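Local coordinates for protein 433aa long hypothetical phosphoribosylglycinamide formyl transferase (Pyrococcus horikoshii, PDB 2DWC) that is an ATP-grasp protein of the PurT type that binds adenosine-5'-diphosphate in a pocket of its ATP-grasp domain, at residues I22-S27 with V43-V48; P83-P88 with G105-P110; P342-V347 with V399-A404. All coordinates share one frame; numbering follows the deposited sequence.

Contact 1: residues I22-S27 with V43-V48; sequences ILLLGS and VEVVAV
Two neighbouring parallel strands of a Rossmann-like beta-alpha-beta unit meet here: Ile22, Leu23, Leu24 and Leu25 stand opposite Val45, Val46, Ala47 and Val48, and helix 29-40 makes the crossover between them. The strand axes diverge by 19°, the modest twist of a parallel sheet. Ile22 N binds Glu44 O and Leu24 N binds Val46 O, while Val46 N and Val48 N return bonds to Ile22 O and Leu24 O. Leu23 and Leu25 instead spend their backbone polar groups on strand 85-88 and, at its end, Glu89, which makes 21-25 an interior strand. Branched aliphatic residues suit both faces, since each is roofed by helices. On the face toward helix 71-81, the CD1 methyl of Leu23 is packed tightly against Val46 CG1 (3.5 Å) and also meets Val48 CG2 (3.6 Å). It gets there because CG lies opposite the backbone nitrogen (chi1 -179°), which swings the branch across to the next strand. Leu25 runs alongside Val48 on the same face, with its CD2 3.8 Å from Val48 CG2. On the other face, covered by helices 29-40 and 55-59, Ile22 CG1 lies 4.0 Å from Val45 CG2, the two chains side by side, and Leu24 CD1 reaches Val45 CG1 at 3.8 Å. Past the strand end the chain turns at Gly26, whose backbone angles (phi 115°) bring the preceding carbonyl close to where a side chain would start, so glycine suits the turn. The glycines that begin here match a GxGxxG pattern, as in Rossmann folds. Val48 O accepts Gly26 N at 2.8 Å, its donor tilted out of the carbonyl plane, and a second, weak bond from Ser27 OG. The same small hydroxyl rests on the methyl of Ala47, with Ser27 OG 3.4 Å from Ala47 CB.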
loop_
_atom_site.group_PDB
_atom_site.type_symbol
_atom_site.label_atom_id
_atom_site.label_comp_id
_atom_site.label_asym_id
_atom_site.label_seq_id
_atom_site.Cartn_x
_atom_site.Cartn_y
_atom_site.Cartn_z
ATOM N N ILE B 22 5.521 15.113 7.443
ATOM C CA ILE B 22 4.569 15.825 6.584
ATOM C C ILE B 22 3.353 16.176 7.417
ATOM O O ILE B 22 3.041 15.467 8.372
ATOM C CB ILE B 22 4.108 14.975 5.387
ATOM C CG1 ILE B 22 3.424 13.665 5.859
ATOM C CG2 ILE B 22 5.341 14.702 4.474
ATOM C CD1 ILE B 22 2.864 12.845 4.654
ATOM N N LEU B 23 2.676 17.278 7.049
ATOM C CA LEU B 23 1.490 17.735 7.757
ATOM C C LEU B 23 0.369 17.731 6.707
ATOM O O LEU B 23 0.405 18.517 5.754
ATOM C CB LEU B 23 1.711 19.170 8.308
ATOM C CG LEU B 23 0.514 19.698 9.088
ATOM C CD1 LEU B 23 0.278 18.883 10.373
ATOM C CD2 LEU B 23 0.774 21.175 9.428
ATOM N N LEU B 24 -0.575 16.805 6.879
ATOM C CA LEU B 24 -1.709 16.701 5.955
ATOM C C LEU B 24 -2.846 17.627 6.408
ATOM O O LEU B 24 -3.339 17.466 7.518
ATOM C CB LEU B 24 -2.237 15.249 5.941
ATOM C CG LEU B 24 -1.187 14.244 5.429
ATOM C CD1 LEU B 24 -1.762 12.841 5.579
ATOM C CD2 LEU B 24 -0.906 14.479 3.925
ATOM N N LEU B 25 -3.216 18.628 5.601
ATOM C CA LEU B 25 -4.355 19.500 5.967
ATOM C C LEU B 25 -5.534 18.924 5.192
ATOM O O LEU B 25 -5.754 19.248 4.005
ATOM C CB LEU B 25 -4.057 20.953 5.614
ATOM C CG LEU B 25 -2.820 21.491 6.370
ATOM C CD1 LEU B 25 -2.708 23.037 6.051
ATOM C CD2 LEU B 25 -2.888 21.290 7.929
ATOM N N GLY B 26 -6.329 18.074 5.876
ATOM C CA GLY B 26 -7.390 17.347 5.187
ATOM C C GLY B 26 -6.960 15.901 5.287
ATOM O O GLY B 26 -5.875 15.527 4.806
ATOM N N SER B 27 -7.793 15.067 5.929
ATOM C CA SER B 27 -7.407 13.689 6.186
ATOM C C SER B 27 -8.362 12.679 5.591
ATOM O O SER B 27 -8.637 11.646 6.196
ATOM C CB SER B 27 -7.311 13.480 7.713
ATOM O OG SER B 27 -6.324 14.375 8.263
ATOM N N VAL B 43 8.549 7.939 7.050
ATOM C CA VAL B 43 8.351 9.381 7.189
ATOM C C VAL B 43 7.222 9.629 8.205
ATOM O O VAL B 43 6.190 8.951 8.177
ATOM C CB VAL B 43 8.014 10.018 5.841
ATOM C CG1 VAL B 43 7.608 11.511 6.026
ATOM C CG2 VAL B 43 9.319 9.959 4.941
ATOM N N GLU B 44 7.443 10.601 9.094
ATOM C CA GLU B 44 6.483 10.877 10.155
ATOM C C GLU B 44 5.295 11.640 9.581
ATOM O O GLU B 44 5.467 12.581 8.818
ATOM C CB GLU B 44 7.181 11.692 11.253
ATOM C CG GLU B 44 6.342 11.783 12.568
ATOM C CD GLU B 44 7.192 12.106 13.800
ATOM O OE1 GLU B 44 6.718 12.897 14.647
ATOM O OE2 GLU B 44 8.315 11.552 13.939
ATOM N N VAL B 45 4.083 11.274 9.999
ATOM C CA VAL B 45 2.861 11.900 9.465
ATOM C C VAL B 45 1.976 12.508 10.540
ATOM O O VAL B 45 1.643 11.829 11.512
ATOM C CB VAL B 45 1.958 10.838 8.760
ATOM C CG1 VAL B 45 0.716 11.506 8.131
ATOM C CG2 VAL B 45 2.762 10.150 7.659
ATOM N N VAL B 46 1.595 13.769 10.351
ATOM C CA VAL B 46 0.673 14.407 11.278
ATOM C C VAL B 46 -0.517 14.760 10.370
ATOM O O VAL B 46 -0.344 15.379 9.320
ATOM C CB VAL B 46 1.276 15.649 11.887
ATOM C CG1 VAL B 46 0.241 16.338 12.768
ATOM C CG2 VAL B 46 2.446 15.249 12.722
ATOM N N ALA B 47 -1.710 14.328 10.787
ATOM C CA ALA B 47 -2.922 14.517 9.980
ATOM C C ALA B 47 -3.888 15.454 10.670
ATOM O O ALA B 47 -4.205 15.254 11.841
ATOM C CB ALA B 47 -3.590 13.122 9.793
ATOM N N VAL B 48 -4.403 16.413 9.919
ATOM C CA VAL B 48 -5.337 17.406 10.462
ATOM C C VAL B 48 -6.661 17.374 9.717
ATOM O O VAL B 48 -6.706 17.189 8.489
ATOM C CB VAL B 48 -4.730 18.843 10.275
ATOM C CG1 VAL B 48 -5.612 19.946 10.960
ATOM C CG2 VAL B 48 -3.293 18.859 10.864
#

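Contact 2: residues P83-P88 with G105-P110; sequences PDAIIP and GYFVVP
Ile86, on edge strand 85-88 of the parallel Rossmann-like sheet, is bridged to Val108, so that the extended loop after helix 95-103 lines the outer side of that strand. Two backbone bonds make this single bridge: Ile86 N to Phe107 O (2.8 Å) and Val109 N to Ile86 O (3.1 Å). Around them the side chains lie at different slants. Ile86 and Tyr106 cross obliquely, the CD1 methyl of Ile86 meeting Tyr106 CB at 3.8 Å rather than its ring. That ring instead leads toward helix 71-81, where Trp75 and Val78 receive it, while its CD2 edge passes Pro83 O. Phe107 is turned the other way. Its CG stands opposite its own backbone nitrogen (chi1 -179°), which brings the ring edge to Asp84 O, lying in the ring plane; Phe107 CB is 3.5 Å from this oxygen. Ala85, with only a methyl, lets the ring come in at a slant, CB to Phe107 CD2 being 4.2 Å. Val109 points at the strand, and its compact branch packs beside the Ile86 carbonyl, CG2 to Ile86 O 3.7 Å, while it also meets His317 and Val321 of helix 313-322. Beyond each end of the bridge the pairing changes character. Toward the chain start of both segments a water spans the gap, donating to Pro83 O and accepting from Phe107 N. Helix 95-103 closes just before, with Gly105 the C' residue of a Schellman motif. At the other end, where a further rung might follow, Pro88 has no N-H to give, and the loop goes on through a cis peptide into Pro110. Carbon takes the donor's place: Pro88 CD lies 3.4 Å from Val109 O.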
loop_
_atom_site.group_PDB
_atom_site.type_symbol
_atom_site.label_atom_id
_atom_site.label_comp_id
_atom_site.label_asym_id
_atom_site.label_seq_id
_atom_site.Cartn_x
_atom_site.Cartn_y
_atom_site.Cartn_z
ATOM N N PRO B 83 6.792 21.023 10.161
ATOM C CA PRO B 83 6.881 19.993 9.136
ATOM C C PRO B 83 7.787 20.337 7.938
ATOM O O PRO B 83 8.019 21.523 7.679
ATOM C CB PRO B 83 5.434 19.834 8.710
ATOM C CG PRO B 83 4.899 21.167 8.781
ATOM C CD PRO B 83 5.523 21.768 10.060
ATOM N N ASP B 84 8.277 19.288 7.237
ATOM C CA ASP B 84 9.067 19.492 5.995
ATOM C C ASP B 84 8.171 19.833 4.812
ATOM O O ASP B 84 8.649 20.372 3.793
ATOM C CB ASP B 84 9.863 18.207 5.693
ATOM C CG ASP B 84 10.916 17.960 6.762
ATOM O OD1 ASP B 84 10.674 17.172 7.694
ATOM O OD2 ASP B 84 11.977 18.637 6.734
ATOM N N ALA B 85 6.893 19.454 4.890
ATOM C CA ALA B 85 5.927 19.798 3.848
ATOM C C ALA B 85 4.560 19.898 4.446
ATOM O O ALA B 85 4.192 19.054 5.278
ATOM C CB ALA B 85 5.913 18.718 2.728
ATOM N N ILE B 86 3.828 20.941 4.040
ATOM C CA ILE B 86 2.423 21.189 4.457
ATOM C C ILE B 86 1.637 20.854 3.184
ATOM O O ILE B 86 1.802 21.497 2.153
ATOM C CB ILE B 86 2.260 22.653 4.831
ATOM C CG1 ILE B 86 3.124 22.913 6.046
ATOM C CG2 ILE B 86 0.746 22.974 5.100
ATOM C CD1 ILE B 86 3.091 24.396 6.490
ATOM N N ILE B 87 0.816 19.817 3.278
ATOM C CA ILE B 87 0.078 19.239 2.154
ATOM C C ILE B 87 -1.414 19.436 2.259
ATOM O O ILE B 87 -2.113 18.683 2.953
ATOM C CB ILE B 87 0.409 17.722 2.092
ATOM C CG1 ILE B 87 1.929 17.509 2.048
ATOM C CG2 ILE B 87 -0.251 17.086 0.872
ATOM C CD1 ILE B 87 2.421 16.024 2.002
ATOM N N PRO B 88 -1.930 20.473 1.603
ATOM C CA PRO B 88 -3.377 20.743 1.632
ATOM C C PRO B 88 -4.067 19.678 0.800
ATOM O O PRO B 88 -3.672 19.442 -0.337
ATOM C CB PRO B 88 -3.512 22.129 0.987
ATOM C CG PRO B 88 -2.148 22.668 0.829
ATOM C CD PRO B 88 -1.193 21.475 0.798
ATOM N N GLY B 105 8.943 30.514 5.848
ATOM C CA GLY B 105 9.866 29.441 5.552
ATOM C C GLY B 105 9.374 27.997 5.650
ATOM O O GLY B 105 10.207 27.093 5.734
ATOM N N TYR B 106 8.056 27.769 5.691
ATOM C CA TYR B 106 7.569 26.387 5.715
ATOM C C TYR B 106 7.091 26.095 4.317
ATOM O O TYR B 106 6.370 26.918 3.721
ATOM C CB TYR B 106 6.381 26.222 6.673
ATOM C CG TYR B 106 6.816 26.390 8.097
ATOM C CD1 TYR B 106 6.639 27.602 8.751
ATOM C CD2 TYR B 106 7.474 25.358 8.769
ATOM C CE1 TYR B 106 7.108 27.803 10.035
ATOM C CE2 TYR B 106 7.945 25.557 10.086
ATOM C CZ TYR B 106 7.754 26.779 10.687
ATOM O OH TYR B 106 8.217 26.988 11.959
ATOM N N PHE B 107 7.365 24.873 3.847
ATOM C CA PHE B 107 7.065 24.501 2.481
ATOM C C PHE B 107 5.603 24.061 2.260
ATOM O O PHE B 107 5.197 22.970 2.661
ATOM C CB PHE B 107 8.045 23.389 2.034
ATOM C CG PHE B 107 7.845 22.941 0.614
ATOM C CD1 PHE B 107 7.646 23.891 -0.407
ATOM C CD2 PHE B 107 7.849 21.587 0.290
ATOM C CE1 PHE B 107 7.451 23.495 -1.747
ATOM C CE2 PHE B 107 7.657 21.178 -1.081
ATOM C CZ PHE B 107 7.459 22.157 -2.078
ATOM N N VAL B 108 4.835 24.948 1.640
ATOM C CA VAL B 108 3.433 24.701 1.290
ATOM C C VAL B 108 3.393 24.167 -0.142
ATOM O O VAL B 108 3.988 24.756 -1.070
ATOM C CB VAL B 108 2.641 26.005 1.398
ATOM C CG1 VAL B 108 1.191 25.805 0.971
ATOM C CG2 VAL B 108 2.704 26.504 2.859
ATOM N N VAL B 109 2.679 23.056 -0.321
ATOM C CA VAL B 109 2.613 22.338 -1.601
ATOM C C VAL B 109 1.403 22.682 -2.450
ATOM O O VAL B 109 0.276 22.734 -1.942
ATOM C CB VAL B 109 2.519 20.818 -1.306
ATOM C CG1 VAL B 109 2.161 20.011 -2.577
ATOM C CG2 VAL B 109 3.847 20.353 -0.675
ATOM N N PRO B 110 1.609 22.961 -3.748
ATOM C CA PRO B 110 2.878 23.009 -4.513
ATOM C C PRO B 110 3.542 24.352 -4.192
ATOM O O PRO B 110 4.783 24.480 -4.224
ATOM C CB PRO B 110 2.409 22.854 -5.965
ATOM C CG PRO B 110 1.067 23.533 -5.953
ATOM C CD PRO B 110 0.438 23.074 -4.636
HETATM O O HOH W 1 8.979 23.279 5.702
#

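Contact 3: residues P342-V347 with V399-A404; sequences PAATHV and VAKRKA
Packing comes first: Ala344 and Ala400 touch where helix 397-409 lies against strand 343-349 of the mixed sheet. The axes of strand segment 343-347 and helix segment 399-404 come within 6.6 Å, at 24° to each other, close for a helix on a sheet, and alanine permits it. Ala344 CB sits on the helix backbone, 3.5 Å from Lys401 CA, while Ala400 CB covers Ala343 CA at 3.9 Å. One turn on, Ala404 CB rests 3.8 Å from Ala344 O. His346 contributes its CB, 3.5 Å from Ala404 O.

Polar links are indirect, since no hydrogen bond joins the two segments directly. A water donates to Lys401 O (2.8 Å) and weakly to Thr345 O, and it lies in plane at the edge of the His346 ring. That ring's turn is set by ND1, which donates its N-H to a lone pair of Val347 O (3.0 Å), in the carbonyl plane. With CG opposite the backbone nitrogen (chi1 -167°), the ring also meets His409 edge-to-face. Lys401 turns its charge to Trp246 in a cation-pi contact.

Close fit is thus achieved by methyl groups pressed on backbone, with water bridging carbonyls that cannot bond to each other.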
loop_
_atom_site.group_PDB
_atom_site.type_symbol
_atom_site.label_atom_id
_atom_site.label_comp_id
_atom_site.label_asym_id
_atom_site.label_seq_id
_atom_site.Cartn_x
_atom_site.Cartn_y
_atom_site.Cartn_z
ATOM N N PRO B 342 -3.657 -1.662 -17.287
ATOM C CA PRO B 342 -4.871 -0.839 -17.310
ATOM C C PRO B 342 -5.715 -1.173 -16.076
ATOM O O PRO B 342 -5.718 -2.322 -15.617
ATOM C CB PRO B 342 -5.582 -1.289 -18.599
ATOM C CG PRO B 342 -4.418 -1.624 -19.527
ATOM C CD PRO B 342 -3.505 -2.408 -18.563
ATOM N N ALA B 343 -6.443 -0.175 -15.574
ATOM C CA ALA B 343 -7.276 -0.423 -14.380
ATOM C C ALA B 343 -8.389 0.581 -14.298
ATOM O O ALA B 343 -8.462 1.517 -15.084
ATOM C CB ALA B 343 -6.386 -0.380 -13.074
ATOM N N ALA B 344 -9.288 0.378 -13.353
ATOM C CA ALA B 344 -10.413 1.279 -13.192
ATOM C C ALA B 344 -10.884 1.248 -11.760
ATOM O O ALA B 344 -10.578 0.308 -11.018
ATOM C CB ALA B 344 -11.588 0.806 -14.093
ATOM N N THR B 345 -11.665 2.257 -11.395
ATOM C CA THR B 345 -12.267 2.334 -10.061
ATOM C C THR B 345 -13.745 2.637 -10.209
ATOM O O THR B 345 -14.196 3.113 -11.256
ATOM C CB THR B 345 -11.705 3.486 -9.199
ATOM O OG1 THR B 345 -12.157 4.743 -9.739
ATOM C CG2 THR B 345 -10.193 3.446 -9.140
ATOM N N HIS B 346 -14.517 2.310 -9.180
ATOM C CA HIS B 346 -15.909 2.703 -9.124
ATOM C C HIS B 346 -16.162 3.026 -7.643
ATOM O O HIS B 346 -15.765 2.260 -6.753
ATOM C CB HIS B 346 -16.846 1.593 -9.606
ATOM C CG HIS B 346 -18.239 2.085 -9.847
ATOM N ND1 HIS B 346 -19.091 2.440 -8.819
ATOM C CD2 HIS B 346 -18.892 2.386 -11.002
ATOM C CE1 HIS B 346 -20.206 2.942 -9.327
ATOM N NE2 HIS B 346 -20.109 2.925 -10.646
ATOM N N VAL B 347 -16.771 4.175 -7.375
ATOM C CA VAL B 347 -17.030 4.555 -5.985
ATOM C C VAL B 347 -18.055 3.689 -5.284
ATOM O O VAL B 347 -18.867 3.006 -5.920
ATOM C CB VAL B 347 -17.503 6.044 -5.904
ATOM C CG1 VAL B 347 -16.468 6.936 -6.593
ATOM C CG2 VAL B 347 -18.888 6.209 -6.567
ATOM N N VAL B 399 -12.763 -3.919 -19.807
ATOM C CA VAL B 399 -13.087 -5.042 -18.949
ATOM C C VAL B 399 -12.887 -4.560 -17.492
ATOM O O VAL B 399 -13.718 -4.815 -16.621
ATOM C CB VAL B 399 -12.167 -6.241 -19.234
ATOM C CG1 VAL B 399 -12.415 -7.320 -18.187
ATOM C CG2 VAL B 399 -12.461 -6.813 -20.654
ATOM N N ALA B 400 -11.794 -3.858 -17.234
ATOM C CA ALA B 400 -11.576 -3.341 -15.863
ATOM C C ALA B 400 -12.678 -2.362 -15.445
ATOM O O ALA B 400 -13.147 -2.428 -14.299
ATOM C CB ALA B 400 -10.198 -2.689 -15.760
ATOM N N LYS B 401 -13.106 -1.462 -16.346
ATOM C CA LYS B 401 -14.200 -0.528 -16.034
ATOM C C LYS B 401 -15.473 -1.277 -15.641
ATOM O O LYS B 401 -16.112 -0.974 -14.619
ATOM C CB LYS B 401 -14.536 0.380 -17.245
ATOM C CG LYS B 401 -13.444 1.330 -17.660
ATOM C CD LYS B 401 -13.747 1.972 -19.003
ATOM C CE LYS B 401 -15.019 2.839 -18.962
ATOM N NZ LYS B 401 -15.268 3.460 -20.309
ATOM N N ARG B 402 -15.861 -2.269 -16.451
ATOM C CA ARG B 402 -17.080 -3.009 -16.140
ATOM C C ARG B 402 -16.922 -3.803 -14.864
ATOM O O ARG B 402 -17.858 -3.898 -14.070
ATOM C CB ARG B 402 -17.474 -3.952 -17.297
ATOM C CG ARG B 402 -18.210 -3.249 -18.439
ATOM C CD ARG B 402 -18.716 -4.265 -19.504
ATOM N NE ARG B 402 -17.635 -5.121 -20.015
ATOM C CZ ARG B 402 -16.899 -4.864 -21.098
ATOM N NH1 ARG B 402 -17.115 -3.769 -21.827
ATOM N NH2 ARG B 402 -15.928 -5.696 -21.441
ATOM N N LYS B 403 -15.741 -4.369 -14.640
ATOM C CA LYS B 403 -15.542 -5.143 -13.427
ATOM C C LYS B 403 -15.579 -4.318 -12.125
ATOM O O LYS B 403 -16.188 -4.765 -11.128
ATOM C CB LYS B 403 -14.240 -5.882 -13.523
ATOM C CG LYS B 403 -13.955 -6.774 -12.369
ATOM C CD LYS B 403 -12.758 -7.634 -12.704
ATOM C CE LYS B 403 -13.163 -8.828 -13.570
ATOM N NZ LYS B 403 -12.046 -9.802 -13.693
ATOM N N ALA B 404 -14.929 -3.150 -12.130
ATOM C CA ALA B 404 -14.957 -2.278 -10.946
ATOM C C ALA B 404 -16.406 -1.904 -10.653
ATOM O O ALA B 404 -16.846 -1.892 -9.512
ATOM C CB ALA B 404 -14.105 -0.991 -11.178
HETATM O O HOH W 2 -16.234 1.483 -13.354
#

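Contacts 1 and 2 belong to one parallel sheet: strand 21-25 of the first and 85-88 of the second are direct neighbours, joined by Leu23 O to Ile87 N and Leu25 N to Ile87 O. All three are largely buried, but contact 1 is interior to the sheet and is a full ladder, whereas contact 2 is at its edge, where one bridge, a water and prolines replace regular pairing, and Asp84 and Tyr106 are partly exposed. Contact 3 lies about 33 Å from contact 2 between centres, on the opposite side of the chain's centre and in the PurT C-terminal region. There a helix covers a strand, so alanine methyl packing replaces backbone bonds between strands.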